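Local coordinates for protein neutral proteinase inhibitor ScNPI (Streptomyces caespitosus, PDB 4HWX) that inhibits serine peptidases of the subtilisin type and, as a single-domain inhibitor aimed at two peptidase classes, probably also a metallopeptidase, at residues M9-I14 / V79-V84; C47-A52 / N107-Y112. One frame throughout, in Å; residues are numbered along the deposited sequence.

From the N terminus, the chain first lays down strand 8-15 and strand 23-32, then turns into helix 43-52, which carries residues 47-52. Contact 1 closes a loop of 64 residues when 79-84 returns to pair with 9-14. Contact 2 closes a second one of 54 residues when 107-112, in the loop after helix 99-105, reaches that earlier helix. Their segments alternate along the chain, so the two closures cross. They also touch in space: the ring of Phe-11 packs on Leu-50 and Val-111, and Tyr-112 OH lies 2.7 Å from Thr-80 O, a probable hydrogen bond. Helix, C-terminal loop and central sheet are thus tied together.

Contact 1. Residues M9-I14 / V79-V84; sequences MVFTVI and VTADGV
Thr-12 and Thr-80 face each other in a hydrogen-bonded antiparallel pair, with Thr-12 OG1 donating to Thr-80 OG1 over 2.7 Å. The backbones of Val-10 with Asp-82 and of Thr-12 with Thr-80 exchange paired N-H...O bonds. Both hydroxyls stand between their own backbone N and carbonyl carbon (chi1 70° for Thr-80), which turns them toward one another. Thr-80 OG1 in turn donates to a water, which donates to Val-10 O and Asp-82 OD2. The carboxylate has its stronger partner in Arg-89 of the second subunit, a salt bridge. A valine in place of Thr-80 would probably leave the Thr-12 hydroxyl and the water without their shared mate. Along the same face, the Ile-14 side chain lies roughly perpendicular to that of Thr-80, with CD1 3.6 Å from Thr-80 CG2. On the other face Ala-81 CB sits 3.7 Å from Phe-11 CD1, and Val-13 and Val-79 run alongside each other, with Val-13 CG2 4.1 Å from Val-79 CG1. Met-9, bent at chi2 and chi3, folds across the partner strand: SD lies 3.5 Å from Val-84 N and CE 3.9 Å from Ala-81 CB. In the antiparallel sheet of the subtilisin inhibitor fold these neighbouring strands lie between strands 23-32 and 88-96; Met-102 of helix 99-105 covers Val-13 and Val-79, and the second subunit packs against Val-10 and Thr-80.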
loop_
_atom_site.group_PDB
_atom_site.type_symbol
_atom_site.label_atom_id
_atom_site.label_comp_id
_atom_site.label_asym_id
_atom_site.label_seq_id
_atom_site.Cartn_x
_atom_site.Cartn_y
_atom_site.Cartn_z
ATOM N N MET A 9 1.047 -4.721 -2.996
ATOM C CA MET A 9 1.503 -3.346 -3.114
ATOM C C MET A 9 0.427 -2.392 -3.558
ATOM O O MET A 9 -0.529 -2.776 -4.236
ATOM C CB MET A 9 2.638 -3.282 -4.183
ATOM C CG MET A 9 3.903 -4.116 -3.854
ATOM S SD MET A 9 4.839 -3.419 -2.472
ATOM C CE MET A 9 5.389 -1.882 -3.211
ATOM N N VAL A 10 0.660 -1.119 -3.282
ATOM C CA VAL A 10 -0.148 -0.017 -3.788
ATOM C C VAL A 10 0.839 0.996 -4.388
ATOM O O VAL A 10 1.862 1.317 -3.767
ATOM C CB VAL A 10 -1.128 0.616 -2.757
ATOM C CG1 VAL A 10 -0.392 1.088 -1.511
ATOM C CG2 VAL A 10 -1.899 1.790 -3.383
ATOM N N PHE A 11 0.554 1.445 -5.610
ATOM C CA PHE A 11 1.343 2.455 -6.310
ATOM C C PHE A 11 0.514 3.703 -6.513
ATOM O O PHE A 11 -0.648 3.597 -6.878
ATOM C CB PHE A 11 1.837 1.930 -7.668
ATOM C CG PHE A 11 2.596 0.632 -7.533
ATOM C CD1 PHE A 11 3.903 0.621 -7.059
ATOM C CD2 PHE A 11 1.986 -0.583 -7.834
ATOM C CE1 PHE A 11 4.586 -0.583 -6.882
ATOM C CE2 PHE A 11 2.674 -1.790 -7.668
ATOM C CZ PHE A 11 3.978 -1.776 -7.220
ATOM N N THR A 12 1.077 4.881 -6.254
ATOM C CA THR A 12 0.331 6.124 -6.472
ATOM C C THR A 12 1.206 7.135 -7.227
ATOM O O THR A 12 2.443 7.036 -7.254
ATOM C CB THR A 12 -0.246 6.760 -5.177
ATOM O OG1 THR A 12 0.694 7.642 -4.565
ATOM C CG2 THR A 12 -0.836 5.745 -4.177
ATOM N N VAL A 13 0.537 8.106 -7.838
ATOM C CA VAL A 13 1.170 9.233 -8.519
ATOM C C VAL A 13 0.539 10.480 -7.902
ATOM O O VAL A 13 -0.689 10.640 -7.927
ATOM C CB VAL A 13 1.041 9.164 -10.059
ATOM C CG1 VAL A 13 1.674 10.381 -10.711
ATOM C CG2 VAL A 13 1.643 7.884 -10.616
ATOM N N ILE A 14 1.393 11.340 -7.327
ATOM C CA ILE A 14 1.003 12.529 -6.593
ATOM C C ILE A 14 1.411 13.828 -7.307
ATOM O O ILE A 14 2.541 13.958 -7.783
ATOM C CB ILE A 14 1.638 12.450 -5.167
ATOM C CG1 ILE A 14 1.183 11.177 -4.421
ATOM C CG2 ILE A 14 1.329 13.706 -4.352
ATOM C CD1 ILE A 14 1.994 10.891 -3.091
ATOM N N VAL A 79 6.062 9.638 -7.369
ATOM C CA VAL A 79 5.587 8.261 -7.445
ATOM C C VAL A 79 5.836 7.628 -6.079
ATOM O O VAL A 79 6.824 7.961 -5.419
ATOM C CB VAL A 79 6.195 7.421 -8.596
ATOM C CG1 VAL A 79 5.726 7.920 -9.953
ATOM C CG2 VAL A 79 7.726 7.351 -8.539
ATOM N N THR A 80 4.923 6.764 -5.637
ATOM C CA THR A 80 5.049 6.062 -4.355
ATOM C C THR A 80 4.812 4.582 -4.562
ATOM O O THR A 80 4.096 4.192 -5.484
ATOM C CB THR A 80 4.088 6.603 -3.271
ATOM O OG1 THR A 80 2.741 6.258 -3.598
ATOM C CG2 THR A 80 4.232 8.091 -3.019
ATOM N N ALA A 81 5.452 3.758 -3.730
ATOM C CA ALA A 81 5.287 2.311 -3.723
ATOM C C ALA A 81 5.291 1.862 -2.264
ATOM O O ALA A 81 6.221 2.194 -1.527
ATOM C CB ALA A 81 6.398 1.647 -4.518
ATOM N N ASP A 82 4.186 1.262 -1.802
ATOM C CA ASP A 82 4.088 0.802 -0.405
ATOM C C ASP A 82 3.451 -0.561 -0.335
ATOM O O ASP A 82 2.545 -0.846 -1.115
ATOM C CB ASP A 82 3.282 1.779 0.476
ATOM C CG ASP A 82 3.858 3.172 0.580
ATOM O OD1 ASP A 82 4.644 3.416 1.507
ATOM O OD2 ASP A 82 3.467 4.040 -0.233
ATOM N N GLY A 83 3.889 -1.367 0.634
ATOM C CA GLY A 83 3.310 -2.680 0.877
ATOM C C GLY A 83 4.333 -3.699 1.271
ATOM O O GLY A 83 5.176 -3.429 2.133
ATOM N N VAL A 84 4.267 -4.870 0.639
ATOM C CA VAL A 84 5.218 -5.945 0.924
ATOM C C VAL A 84 5.602 -6.588 -0.401
ATOM O O VAL A 84 4.758 -6.717 -1.275
ATOM C CB VAL A 84 4.662 -6.952 1.986
ATOM C CG1 VAL A 84 3.342 -7.589 1.561
ATOM C CG2 VAL A 84 5.686 -8.019 2.342
HETATM O O HOH W 1 2.066 3.879 -2.485
#

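Contact 2. Residues C47-A52 / N107-Y112; sequences CDALNA and NSNPVY
Ala-49 and Val-111 meet where helix 43-52 of this Streptomyces subtilisin inhibitor fold is approached by an Asx turn in the loop after helix 99-105. The contact is small and apolar. Ala-49 CB points at the loop and touches Val-111 CG2 at 3.8 Å; the same methyl lies 4.1 Å from Pro-110 CD. The next helix residue, Leu-50, adds a second surface: its side chain leaves the backbone at an angle to the loop, but CD2 comes round to 3.9 Å from Val-111 CG2, the two side chains lying nearly perpendicular. A single valine methyl therefore touches both helix residues. Val-111 holds CG1 anti to its own backbone N (chi1 177°), which sends CG2 to the helix and the other branch to the sheet. In the next shell, Leu-60 backs Asn-109 and Val-111, and His-40 NE2 donates to Val-111 O, a second hold on the loop backbone. The helix is fixed in turn by the disulfide from Cys-47 to Cys-32 on strand 23-32, while Leu-50 also packs on Leu-30 of that strand. The turn itself is set by Asn-109: OD1, 3.9 Å from Ala-49 CB, accepts from Val-111 N at 3.2 Å, the donor lying in the carbonyl plane on a lone pair.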
loop_
_atom_site.group_PDB
_atom_site.type_symbol
_atom_site.label_atom_id
_atom_site.label_comp_id
_atom_site.label_asym_id
_atom_site.label_seq_id
_atom_site.Cartn_x
_atom_site.Cartn_y
_atom_site.Cartn_z
ATOM N N CYS A 47 4.469 -7.339 -11.765
ATOM C CA CYS A 47 5.052 -8.306 -10.812
ATOM C C CYS A 47 6.468 -8.706 -11.226
ATOM O O CYS A 47 7.366 -8.666 -10.379
ATOM C CB CYS A 47 4.163 -9.535 -10.672
ATOM S SG CYS A 47 2.581 -9.181 -9.876
ATOM N N ASP A 48 6.666 -9.067 -12.526
ATOM C CA ASP A 48 7.968 -9.428 -13.118
ATOM C C ASP A 48 8.963 -8.264 -12.947
ATOM O O ASP A 48 10.117 -8.479 -12.562
ATOM C CB ASP A 48 7.829 -9.746 -14.630
ATOM C CG ASP A 48 6.972 -10.932 -15.058
ATOM O OD1 ASP A 48 6.832 -11.877 -14.269
ATOM O OD2 ASP A 48 6.459 -10.913 -16.212
ATOM N N ALA A 49 8.503 -7.031 -13.261
ATOM C CA ALA A 49 9.318 -5.805 -13.175
ATOM C C ALA A 49 9.780 -5.559 -11.733
ATOM O O ALA A 49 10.969 -5.297 -11.516
ATOM C CB ALA A 49 8.548 -4.606 -13.706
ATOM N N LEU A 50 8.881 -5.765 -10.748
ATOM C CA LEU A 50 9.219 -5.630 -9.318
ATOM C C LEU A 50 10.244 -6.671 -8.896
ATOM O O LEU A 50 11.238 -6.346 -8.237
ATOM C CB LEU A 50 7.952 -5.766 -8.454
ATOM C CG LEU A 50 6.994 -4.596 -8.497
ATOM C CD1 LEU A 50 5.766 -4.901 -7.653
ATOM C CD2 LEU A 50 7.680 -3.302 -8.041
ATOM N N ASN A 51 10.036 -7.925 -9.318
ATOM C CA ASN A 51 10.981 -8.995 -9.009
ATOM C C ASN A 51 12.360 -8.718 -9.614
ATOM O O ASN A 51 13.366 -9.021 -8.975
ATOM C CB ASN A 51 10.430 -10.349 -9.478
ATOM C CG ASN A 51 9.381 -10.917 -8.547
ATOM O OD1 ASN A 51 9.358 -10.640 -7.342
ATOM N ND2 ASN A 51 8.478 -11.722 -9.089
ATOM N N ALA A 52 12.422 -8.094 -10.800
ATOM C CA ALA A 52 13.699 -7.794 -11.466
ATOM C C ALA A 52 14.584 -6.787 -10.681
ATOM O O ALA A 52 15.793 -6.753 -10.910
ATOM C CB ALA A 52 13.454 -7.275 -12.876
ATOM N N ASN A 107 10.945 4.545 -18.013
ATOM C CA ASN A 107 11.021 3.664 -19.192
ATOM C C ASN A 107 9.660 3.665 -19.868
ATOM O O ASN A 107 9.145 4.712 -20.267
ATOM C CB ASN A 107 11.412 2.241 -18.667
ATOM C CG ASN A 107 12.062 1.270 -19.608
ATOM O OD1 ASN A 107 11.541 0.173 -19.840
ATOM N ND2 ASN A 107 13.288 1.565 -20.014
ATOM N N SER A 108 9.091 2.478 -19.960
ATOM C CA SER A 108 7.732 2.106 -20.314
ATOM C C SER A 108 7.441 0.954 -19.342
ATOM O O SER A 108 6.669 0.030 -19.631
ATOM C CB SER A 108 7.615 1.746 -21.792
ATOM O OG SER A 108 7.312 2.901 -22.555
ATOM N N ASN A 109 8.138 1.038 -18.165
ATOM C CA ASN A 109 8.137 0.116 -17.038
ATOM C C ASN A 109 6.713 -0.182 -16.665
ATOM O O ASN A 109 5.941 0.745 -16.394
ATOM C CB ASN A 109 8.913 0.707 -15.858
ATOM C CG ASN A 109 9.282 -0.279 -14.788
ATOM O OD1 ASN A 109 8.440 -0.743 -14.041
ATOM N ND2 ASN A 109 10.545 -0.621 -14.700
ATOM N N PRO A 110 6.313 -1.460 -16.705
ATOM C CA PRO A 110 4.901 -1.785 -16.437
ATOM C C PRO A 110 4.389 -1.250 -15.089
ATOM O O PRO A 110 3.231 -0.875 -15.016
ATOM C CB PRO A 110 4.889 -3.314 -16.469
ATOM C CG PRO A 110 6.034 -3.666 -17.352
ATOM C CD PRO A 110 7.093 -2.672 -17.024
ATOM N N VAL A 111 5.262 -1.156 -14.054
ATOM C CA VAL A 111 4.882 -0.729 -12.698
ATOM C C VAL A 111 4.097 0.589 -12.722
ATOM O O VAL A 111 2.996 0.613 -12.166
ATOM C CB VAL A 111 6.076 -0.671 -11.711
ATOM C CG1 VAL A 111 5.628 -0.152 -10.341
ATOM C CG2 VAL A 111 6.712 -2.053 -11.562
ATOM N N TYR A 112 4.617 1.638 -13.382
ATOM C CA TYR A 112 3.911 2.918 -13.436
ATOM C C TYR A 112 3.198 3.154 -14.778
ATOM O O TYR A 112 2.875 4.300 -15.103
ATOM C CB TYR A 112 4.840 4.084 -13.065
ATOM C CG TYR A 112 5.144 4.059 -11.582
ATOM C CD1 TYR A 112 4.188 4.470 -10.647
ATOM C CD2 TYR A 112 6.310 3.463 -11.100
ATOM C CE1 TYR A 112 4.412 4.342 -9.273
ATOM C CE2 TYR A 112 6.564 3.376 -9.727
ATOM C CZ TYR A 112 5.614 3.819 -8.819
ATOM O OH TYR A 112 5.850 3.712 -7.466
#